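Bifunctional protein PutA (Bdellovibrio bacteriovorus, PDB 5UR2) probably oxidises proline to glutamate in two steps, pairing a flavin-dependent proline dehydrogenase with an NAD+-dependent L-glutamate gamma-semialdehyde dehydrogenase in one chain. Local coordinates at residues B[511-516]-B[524-529]; B[580-585]-B[670-675]; B[495-500]-B[691-696]. All blocks are in the same frame, centred on the assembly; numbering follows the deposited sequence.

Interaction 1: B[511-516]-B[524-529]; sequences IFDRVN and VGKIQM
A beta hairpin in the aldehyde dehydrogenase part brings strand 511-516 against strand 523-528, and Phe512 faces Ile527 in its hydrogen-bonded pair. Phe512 N donates to Ile527 O at 3.0 Å, and Ile527 N returns a bond to Phe512 O at 2.9 Å. Further along, Arg514 N reaches Gly525 O at 2.8 Å. Arg514 O then takes two donors, Val524 N at 2.7 Å and Gly525 N at 3.2 Å, both in its carbonyl plane, because Val524 and Gly525 together face the one residue.

The side chains divide between the two faces of the sheet. On one, Asp513 and Lys526 run side by side and form a salt bridge from NZ to OD1, modelled so short that its exact length is doubtful. The lysine bends late, at its last two torsions, which turns NZ back onto the carboxylate. Beside them, Ile511 CG2 rests on Lys526 CB at 3.7 Å. On the other face, Phe512 sets its CB against Met529 CG, 3.6 Å away, while Ile527 CG1 comes up at the edge of the ring, near its plane. Arg514 also leaves from this face; its CG is anti to the backbone N (chi1 170°) and its guanidinium departs from the partner strand to bond Glu582 O and Val823 O. Near the turn, Val524 CG2 packs on Asn516 CB at 3.6 Å. The whole is an antiparallel hairpin interrupted by a classic beta bulge, with 511-516 the outermost strand of its four-stranded sheet within the chain.

Interaction 2: B[580-585]-B[670-675]; sequences VLEVGK and STVVAW
Glu582, near the end of helix 572-583, reaches across to the first turn of helix 671-684 and holds the backbones of Val672 and Val673. From CB the chain runs out almost fully extended, CG lying anti to the backbone N (chi1 -172°) and the next torsion extended as well, which carries the carboxylate to the neighbouring helix. CD sits against Val672 CB at 3.3 Å. At the tip, OE1 accepts from Val673 N at 2.8 Å and OE2 from Val672 N, also at 2.8 Å. Both donors arrive on the syn side, 20° and 24° out of the carboxylate plane. OE2 has a further partner, a water that donates to it at 2.7 Å and accepts from Thr671 N at 2.9 Å; the direct line from OE2 to that amide is too poorly angled to be a bond. Next door, Val583 CG2 leans on Ser670 CB at 4.0 Å and on Val673 CG2 at 4.1 Å. Ser670 occupies the N-cap position, yet its hydroxyl makes no capping bond. A buried carboxylate thus serves helix-start amides directly and through water, a setting that would probably favour its negative charge.

Interaction 3: B[495-500]-B[691-696]; sequences VNVNIV and INFLPG
Val500 and Phe693 make a single antiparallel bridge, the tight centre of this buried contact between strand 495-501, an inner strand of the four-stranded sheet, and strand 691-693 of the larger mixed sheet. Val500 N donates to Phe693 O at 3.0 Å, and Phe693 N answers to Val500 O at 2.9 Å. Ile499 presses its CG2 on the same Phe693 O at 3.3 Å. With CG anti to its backbone N (chi1 -179°), Phe693 swings its ring back along strand 495-501. There the ring presents an edge: Val497 CG1 meets CE2 in the ring plane at 3.6 Å, and Asn498 O comes to the same CE2 at 3.4 Å. Pro695 CD lies over one face of this ring, offset toward the rim. Ala674 and Met678 of helix 671-684 also pack against the phenylalanine.

On the other branches of Ile499 the fit relaxes. Its CG1 meets Pro695 CG at 3.9 Å, and from CG2 to Leu694 CD1 the gap opens to 4.4 Å. Asn498, partly exposed, marks the more accessible side. Its backbone O joins the ring edge, whereas its side chain turns from the partner segment and its ND2 bonds Glu505. Asn692, itself buried, likewise spends its amide elsewhere, on Gly689 O, Val662 O and Asn502 N. The two backbone bonds satisfy N and O of both Val500 and Phe693 inside a buried, largely apolar surface, so the two sheets are joined here without any charge pairing between these segments.

The three contacts sit close together in the aldehyde dehydrogenase part, interactions 1 and 2 and interactions 1 and 3 each about 11 Å apart between centres, interactions 2 and 3 about 14 Å. Along the chain, interaction 3 opens first and closes last; interaction 1 and then interaction 2 fall between its two segments. Strands 523-528 and 495-501 are neighbours in one sheet, so interactions 1 and 3 share it, while helix 671-684 leads into strand 691-693 and links interaction 2 to interaction 3. Trp675 packs on Val497 and Asn498, and Ile527 packs on Thr671. Together they fasten the small four-stranded sheet to helices 572-583 and 671-684 and the larger sheet of strand 691-693.

Interaction 1: B[511-516]-B[524-529]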
loop_
_atom_site.group_PDB
_atom_site.type_symbol
_atom_site.label_atom_id
_atom_site.label_comp_id
_atom_site.label_asym_id
_atom_site.label_seq_id
_atom_site.Cartn_x
_atom_site.Cartn_y
_atom_site.Cartn_z
ATOM N N ILE B 511 -33.832 -26.397 -18.925
ATOM C CA ILE B 511 -32.882 -25.965 -19.943
ATOM C C ILE B 511 -33.264 -24.578 -20.451
ATOM O O ILE B 511 -34.404 -24.355 -20.876
ATOM C CB ILE B 511 -32.824 -26.972 -21.101
ATOM C CG1 ILE B 511 -32.304 -28.315 -20.588
ATOM C CG2 ILE B 511 -31.929 -26.445 -22.215
ATOM C CD1 ILE B 511 -32.155 -29.358 -21.674
ATOM N N PHE B 512 -32.305 -23.653 -20.417
ATOM C CA PHE B 512 -32.459 -22.323 -20.996
ATOM C C PHE B 512 -31.724 -22.271 -22.335
ATOM O O PHE B 512 -30.537 -22.613 -22.407
ATOM C CB PHE B 512 -31.915 -21.259 -20.044
ATOM C CG PHE B 512 -31.884 -19.879 -20.632
ATOM C CD1 PHE B 512 -33.049 -19.137 -20.751
ATOM C CD2 PHE B 512 -30.693 -19.329 -21.083
ATOM C CE1 PHE B 512 -33.022 -17.868 -21.290
ATOM C CE2 PHE B 512 -30.661 -18.052 -21.626
ATOM C CZ PHE B 512 -31.825 -17.324 -21.731
ATOM N N ASP B 513 -32.436 -21.881 -23.396
ATOM C CA ASP B 513 -31.859 -21.785 -24.738
ATOM C C ASP B 513 -31.326 -20.376 -24.964
ATOM O O ASP B 513 -32.094 -19.409 -24.931
ATOM C CB ASP B 513 -32.897 -22.129 -25.809
ATOM C CG ASP B 513 -33.248 -23.623 -25.846
ATOM O OD1 ASP B 513 -32.453 -24.462 -25.371
ATOM O OD2 ASP B 513 -34.309 -23.969 -26.393
ATOM N N ARG B 514 -30.028 -20.258 -25.242
ATOM C CA ARG B 514 -29.391 -18.965 -25.483
ATOM C C ARG B 514 -29.101 -18.836 -26.974
ATOM O O ARG B 514 -28.247 -19.550 -27.514
ATOM C CB ARG B 514 -28.123 -18.833 -24.639
ATOM C CG ARG B 514 -27.265 -17.636 -24.993
ATOM C CD ARG B 514 -28.035 -16.311 -24.930
ATOM N NE ARG B 514 -27.143 -15.207 -25.290
ATOM C CZ ARG B 514 -27.544 -14.007 -25.691
ATOM N NH1 ARG B 514 -28.838 -13.728 -25.793
ATOM N NH2 ARG B 514 -26.639 -13.086 -25.998
ATOM N N VAL B 515 -29.810 -17.919 -27.637
ATOM C CA VAL B 515 -29.703 -17.782 -29.084
ATOM C C VAL B 515 -28.517 -16.893 -29.451
ATOM O O VAL B 515 -28.001 -16.108 -28.647
ATOM C CB VAL B 515 -31.013 -17.238 -29.691
ATOM C CG1 VAL B 515 -32.194 -18.183 -29.407
ATOM C CG2 VAL B 515 -31.311 -15.861 -29.149
ATOM N N ASN B 516 -28.080 -17.032 -30.692
ATOM C CA ASN B 516 -27.069 -16.172 -31.274
ATOM C C ASN B 516 -27.677 -14.794 -31.459
ATOM O O ASN B 516 -28.631 -14.655 -32.240
ATOM C CB ASN B 516 -26.590 -16.765 -32.597
ATOM C CG ASN B 516 -25.518 -15.929 -33.274
ATOM O OD1 ASN B 516 -25.403 -14.726 -33.051
ATOM N ND2 ASN B 516 -24.729 -16.574 -34.124
ATOM N N VAL B 524 -27.168 -21.087 -29.473
ATOM C CA VAL B 524 -25.744 -21.254 -29.187
ATOM C C VAL B 524 -25.521 -22.158 -27.978
ATOM O O VAL B 524 -24.639 -23.021 -27.996
ATOM C CB VAL B 524 -25.072 -19.874 -28.991
ATOM C CG1 VAL B 524 -23.631 -20.042 -28.533
ATOM C CG2 VAL B 524 -25.116 -19.080 -30.295
ATOM N N GLY B 525 -26.307 -21.986 -26.926
ATOM C CA GLY B 525 -26.154 -22.783 -25.719
ATOM C C GLY B 525 -27.477 -23.315 -25.209
ATOM O O GLY B 525 -28.510 -22.640 -25.286
ATOM N N LYS B 526 -27.437 -24.532 -24.688
ATOM C CA LYS B 526 -28.528 -25.111 -23.913
ATOM C C LYS B 526 -28.007 -25.283 -22.487
ATOM O O LYS B 526 -27.160 -26.147 -22.234
ATOM C CB LYS B 526 -29.000 -26.431 -24.529
ATOM C CG LYS B 526 -29.691 -26.254 -25.879
ATOM C CD LYS B 526 -30.158 -27.580 -26.481
ATOM C CE LYS B 526 -31.520 -27.466 -27.153
ATOM N NZ LYS B 526 -32.513 -26.716 -26.339
ATOM N N ILE B 527 -28.498 -24.453 -21.565
ATOM C CA ILE B 527 -27.898 -24.296 -20.237
ATOM C C ILE B 527 -28.734 -25.031 -19.204
ATOM O O ILE B 527 -29.916 -24.718 -19.028
ATOM C CB ILE B 527 -27.780 -22.818 -19.834
ATOM C CG1 ILE B 527 -27.262 -21.954 -20.992
ATOM C CG2 ILE B 527 -26.970 -22.698 -18.548
ATOM C CD1 ILE B 527 -25.921 -22.372 -21.535
ATOM N N GLN B 528 -28.113 -25.970 -18.486
ATOM C CA GLN B 528 -28.722 -26.531 -17.279
ATOM C C GLN B 528 -28.815 -25.431 -16.225
ATOM O O GLN B 528 -27.785 -24.925 -15.767
ATOM C CB GLN B 528 -27.877 -27.694 -16.735
ATOM C CG GLN B 528 -27.731 -28.915 -17.655
ATOM C CD GLN B 528 -29.040 -29.689 -17.844
ATOM O OE1 GLN B 528 -29.827 -29.861 -16.903
ATOM N NE2 GLN B 528 -29.278 -30.150 -19.068
ATOM N N MET B 529 -30.036 -25.076 -15.818
ATOM C CA MET B 529 -30.277 -24.001 -14.858
ATOM C C MET B 529 -30.509 -24.615 -13.484
ATOM O O MET B 529 -31.477 -25.356 -13.287
ATOM C CB MET B 529 -31.468 -23.143 -15.279
ATOM C CG MET B 529 -31.332 -22.546 -16.681
ATOM S SD MET B 529 -29.960 -21.374 -16.807
ATOM C CE MET B 529 -30.819 -19.834 -16.513
#

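Interaction 2: B[580-585]-B[670-675]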
loop_
_atom_site.group_PDB
_atom_site.type_symbol
_atom_site.label_atom_id
_atom_site.label_comp_id
_atom_site.label_asym_id
_atom_site.label_seq_id
_atom_site.Cartn_x
_atom_site.Cartn_y
_atom_site.Cartn_z
ATOM N N VAL B 580 -17.776 -14.003 -29.725
ATOM C CA VAL B 580 -18.380 -13.491 -30.954
ATOM C C VAL B 580 -19.776 -14.081 -31.142
ATOM O O VAL B 580 -20.744 -13.358 -31.410
ATOM C CB VAL B 580 -17.474 -13.788 -32.164
ATOM C CG1 VAL B 580 -18.231 -13.564 -33.477
ATOM C CG2 VAL B 580 -16.244 -12.906 -32.098
ATOM N N LEU B 581 -19.910 -15.394 -30.958
ATOM C CA LEU B 581 -21.169 -16.059 -31.294
ATOM C C LEU B 581 -22.215 -15.941 -30.182
ATOM O O LEU B 581 -23.392 -15.714 -30.475
ATOM C CB LEU B 581 -20.911 -17.535 -31.630
ATOM C CG LEU B 581 -20.091 -17.835 -32.892
ATOM C CD1 LEU B 581 -19.755 -19.300 -32.976
ATOM C CD2 LEU B 581 -20.910 -17.431 -34.117
ATOM N N GLU B 582 -21.822 -16.094 -28.909
ATOM C CA GLU B 582 -22.815 -16.105 -27.837
ATOM C C GLU B 582 -23.228 -14.703 -27.408
ATOM O O GLU B 582 -24.390 -14.480 -27.067
ATOM C CB GLU B 582 -22.295 -16.869 -26.612
ATOM C CG GLU B 582 -23.364 -17.066 -25.558
ATOM C CD GLU B 582 -22.832 -17.594 -24.230
ATOM O OE1 GLU B 582 -21.629 -17.452 -23.954
ATOM O OE2 GLU B 582 -23.623 -18.166 -23.447
ATOM N N VAL B 583 -22.304 -13.745 -27.414
ATOM C CA VAL B 583 -22.574 -12.417 -26.865
ATOM C C VAL B 583 -22.632 -11.325 -27.936
ATOM O O VAL B 583 -23.033 -10.195 -27.621
ATOM C CB VAL B 583 -21.538 -12.058 -25.777
ATOM C CG1 VAL B 583 -21.997 -10.901 -24.936
ATOM C CG2 VAL B 583 -21.286 -13.258 -24.889
ATOM N N GLY B 584 -22.285 -11.625 -29.192
ATOM C CA GLY B 584 -22.282 -10.602 -30.228
ATOM C C GLY B 584 -21.105 -9.649 -30.154
ATOM O O GLY B 584 -21.162 -8.550 -30.714
ATOM N N LYS B 585 -20.027 -10.041 -29.494
ATOM C CA LYS B 585 -18.867 -9.164 -29.383
ATOM C C LYS B 585 -18.092 -9.167 -30.700
ATOM O O LYS B 585 -17.699 -10.242 -31.170
ATOM C CB LYS B 585 -17.998 -9.629 -28.218
ATOM C CG LYS B 585 -18.694 -9.392 -26.866
ATOM C CD LYS B 585 -17.740 -9.296 -25.673
ATOM C CE LYS B 585 -17.054 -7.962 -25.562
ATOM N NZ LYS B 585 -16.279 -7.867 -24.294
ATOM N N SER B 670 -24.433 -15.276 -21.156
ATOM C CA SER B 670 -23.038 -15.547 -21.453
ATOM C C SER B 670 -22.511 -16.764 -20.684
ATOM O O SER B 670 -21.320 -16.834 -20.357
ATOM C CB SER B 670 -22.192 -14.297 -21.179
ATOM O OG SER B 670 -22.327 -13.849 -19.842
ATOM N N THR B 671 -23.362 -17.768 -20.459
ATOM C CA THR B 671 -22.926 -18.937 -19.700
ATOM C C THR B 671 -22.068 -19.893 -20.529
ATOM O O THR B 671 -21.212 -20.586 -19.969
ATOM C CB THR B 671 -24.141 -19.637 -19.099
ATOM O OG1 THR B 671 -24.784 -18.736 -18.187
ATOM C CG2 THR B 671 -23.734 -20.911 -18.358
ATOM N N VAL B 672 -22.237 -19.936 -21.850
ATOM C CA VAL B 672 -21.287 -20.706 -22.661
ATOM C C VAL B 672 -19.871 -20.159 -22.495
ATOM O O VAL B 672 -18.903 -20.923 -22.375
ATOM C CB VAL B 672 -21.715 -20.731 -24.141
ATOM C CG1 VAL B 672 -20.715 -21.504 -24.964
ATOM C CG2 VAL B 672 -23.079 -21.356 -24.280
ATOM N N VAL B 673 -19.721 -18.832 -22.444
ATOM C CA VAL B 673 -18.394 -18.265 -22.184
ATOM C C VAL B 673 -17.883 -18.728 -20.826
ATOM O O VAL B 673 -16.734 -19.170 -20.683
ATOM C CB VAL B 673 -18.430 -16.727 -22.271
ATOM C CG1 VAL B 673 -17.102 -16.113 -21.789
ATOM C CG2 VAL B 673 -18.715 -16.283 -23.695
ATOM N N ALA B 674 -18.735 -18.633 -19.809
ATOM C CA ALA B 674 -18.311 -18.976 -18.453
ATOM C C ALA B 674 -18.037 -20.468 -18.311
ATOM O O ALA B 674 -17.195 -20.876 -17.502
ATOM C CB ALA B 674 -19.360 -18.511 -17.456
ATOM N N TRP B 675 -18.769 -21.288 -19.062
ATOM C CA TRP B 675 -18.488 -22.717 -19.117
ATOM C C TRP B 675 -17.064 -22.961 -19.594
ATOM O O TRP B 675 -16.326 -23.755 -18.996
ATOM C CB TRP B 675 -19.535 -23.368 -20.019
ATOM C CG TRP B 675 -19.323 -24.774 -20.522
ATOM C CD1 TRP B 675 -19.026 -25.139 -21.806
ATOM C CD2 TRP B 675 -19.489 -25.995 -19.786
ATOM N NE1 TRP B 675 -18.983 -26.514 -21.913
ATOM C CE2 TRP B 675 -19.261 -27.061 -20.687
ATOM C CE3 TRP B 675 -19.803 -26.291 -18.451
ATOM C CZ2 TRP B 675 -19.322 -28.401 -20.291
ATOM C CZ3 TRP B 675 -19.870 -27.625 -18.062
ATOM C CH2 TRP B 675 -19.621 -28.662 -18.979
HETATM O O HOH W 1 -25.714 -18.714 -21.852
#

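Interaction 3: B[495-500]-B[691-696]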
loop_
_atom_site.group_PDB
_atom_site.type_symbol
_atom_site.label_atom_id
_atom_site.label_comp_id
_atom_site.label_asym_id
_atom_site.label_seq_id
_atom_site.Cartn_x
_atom_site.Cartn_y
_atom_site.Cartn_z
ATOM N N VAL B 495 -23.946 -25.795 -27.672
ATOM C CA VAL B 495 -23.099 -26.270 -26.581
ATOM C C VAL B 495 -23.980 -26.604 -25.383
ATOM O O VAL B 495 -24.741 -25.757 -24.906
ATOM C CB VAL B 495 -22.042 -25.218 -26.222
ATOM C CG1 VAL B 495 -21.190 -25.692 -25.065
ATOM C CG2 VAL B 495 -21.184 -24.921 -27.456
ATOM N N ASN B 496 -23.919 -27.852 -24.932
ATOM C CA ASN B 496 -24.630 -28.283 -23.736
ATOM C C ASN B 496 -23.779 -27.975 -22.510
ATOM O O ASN B 496 -22.675 -28.507 -22.371
ATOM C CB ASN B 496 -24.951 -29.771 -23.813
ATOM C CG ASN B 496 -25.922 -30.083 -24.916
ATOM O OD1 ASN B 496 -27.115 -29.813 -24.789
ATOM N ND2 ASN B 496 -25.418 -30.633 -26.023
ATOM N N VAL B 497 -24.285 -27.114 -21.630
ATOM C CA VAL B 497 -23.536 -26.643 -20.474
ATOM C C VAL B 497 -24.137 -27.261 -19.223
ATOM O O VAL B 497 -25.349 -27.175 -18.995
ATOM C CB VAL B 497 -23.519 -25.108 -20.392
ATOM C CG1 VAL B 497 -22.894 -24.661 -19.076
ATOM C CG2 VAL B 497 -22.720 -24.522 -21.574
ATOM N N ASN B 498 -23.285 -27.872 -18.414
ATOM C CA ASN B 498 -23.700 -28.496 -17.171
ATOM C C ASN B 498 -23.270 -27.648 -15.989
ATOM O O ASN B 498 -22.331 -26.852 -16.073
ATOM C CB ASN B 498 -23.108 -29.902 -17.036
ATOM C CG ASN B 498 -23.749 -30.880 -17.976
ATOM O OD1 ASN B 498 -24.964 -30.830 -18.196
ATOM N ND2 ASN B 498 -22.947 -31.792 -18.533
ATOM N N ILE B 499 -23.995 -27.823 -14.884
ATOM C CA ILE B 499 -23.541 -27.340 -13.590
ATOM C C ILE B 499 -22.311 -28.134 -13.170
ATOM O O ILE B 499 -22.216 -29.341 -13.436
ATOM C CB ILE B 499 -24.678 -27.492 -12.566
ATOM C CG1 ILE B 499 -25.940 -26.810 -13.071
ATOM C CG2 ILE B 499 -24.277 -26.928 -11.221
ATOM C CD1 ILE B 499 -27.212 -27.505 -12.599
ATOM N N VAL B 500 -21.357 -27.477 -12.505
ATOM C CA VAL B 500 -20.149 -28.160 -12.042
ATOM C C VAL B 500 -19.921 -27.845 -10.572
ATOM O O VAL B 500 -19.562 -26.716 -10.227
ATOM C CB VAL B 500 -18.910 -27.786 -12.858
ATOM C CG1 VAL B 500 -17.744 -28.622 -12.379
ATOM C CG2 VAL B 500 -19.170 -28.026 -14.332
ATOM N N ILE B 691 -13.591 -23.657 -6.641
ATOM C CA ILE B 691 -14.408 -22.841 -7.527
ATOM C C ILE B 691 -15.562 -23.707 -8.021
ATOM O O ILE B 691 -15.341 -24.825 -8.492
ATOM C CB ILE B 691 -13.570 -22.283 -8.698
ATOM C CG1 ILE B 691 -12.519 -21.306 -8.157
ATOM C CG2 ILE B 691 -14.443 -21.576 -9.716
ATOM C CD1 ILE B 691 -11.382 -21.013 -9.102
ATOM N N ASN B 692 -16.794 -23.221 -7.867
ATOM C CA ASN B 692 -17.969 -23.967 -8.293
ATOM C C ASN B 692 -18.766 -23.163 -9.310
ATOM O O ASN B 692 -18.886 -21.941 -9.199
ATOM C CB ASN B 692 -18.848 -24.346 -7.100
ATOM C CG ASN B 692 -18.080 -25.133 -6.053
ATOM O OD1 ASN B 692 -18.000 -26.361 -6.118
ATOM N ND2 ASN B 692 -17.449 -24.419 -5.120
ATOM N N PHE B 693 -19.311 -23.870 -10.297
ATOM C CA PHE B 693 -19.949 -23.288 -11.471
ATOM C C PHE B 693 -21.454 -23.513 -11.375
ATOM O O PHE B 693 -21.928 -24.648 -11.527
ATOM C CB PHE B 693 -19.389 -23.924 -12.731
ATOM C CG PHE B 693 -19.959 -23.370 -14.005
ATOM C CD1 PHE B 693 -19.719 -22.056 -14.376
ATOM C CD2 PHE B 693 -20.673 -24.186 -14.868
ATOM C CE1 PHE B 693 -20.203 -21.561 -15.581
ATOM C CE2 PHE B 693 -21.167 -23.702 -16.073
ATOM C CZ PHE B 693 -20.937 -22.392 -16.431
ATOM N N LEU B 694 -22.201 -22.433 -11.143
ATOM C CA LEU B 694 -23.618 -22.498 -10.787
ATOM C C LEU B 694 -24.445 -21.658 -11.753
ATOM O O LEU B 694 -24.957 -20.593 -11.380
ATOM C CB LEU B 694 -23.831 -22.019 -9.348
ATOM C CG LEU B 694 -25.250 -22.218 -8.788
ATOM C CD1 LEU B 694 -25.523 -23.688 -8.503
ATOM C CD2 LEU B 694 -25.474 -21.384 -7.549
ATOM N N PRO B 695 -24.629 -22.122 -12.988
ATOM C CA PRO B 695 -25.515 -21.402 -13.914
ATOM C C PRO B 695 -26.969 -21.446 -13.449
ATOM O O PRO B 695 -27.397 -22.360 -12.734
ATOM C CB PRO B 695 -25.323 -22.152 -15.239
ATOM C CG PRO B 695 -24.900 -23.520 -14.832
ATOM C CD PRO B 695 -24.082 -23.353 -13.592
ATOM N N GLY B 696 -27.727 -20.428 -13.830
ATOM C CA GLY B 696 -29.124 -20.375 -13.446
ATOM C C GLY B 696 -29.649 -18.953 -13.452
ATOM O O GLY B 696 -28.995 -18.029 -13.938
#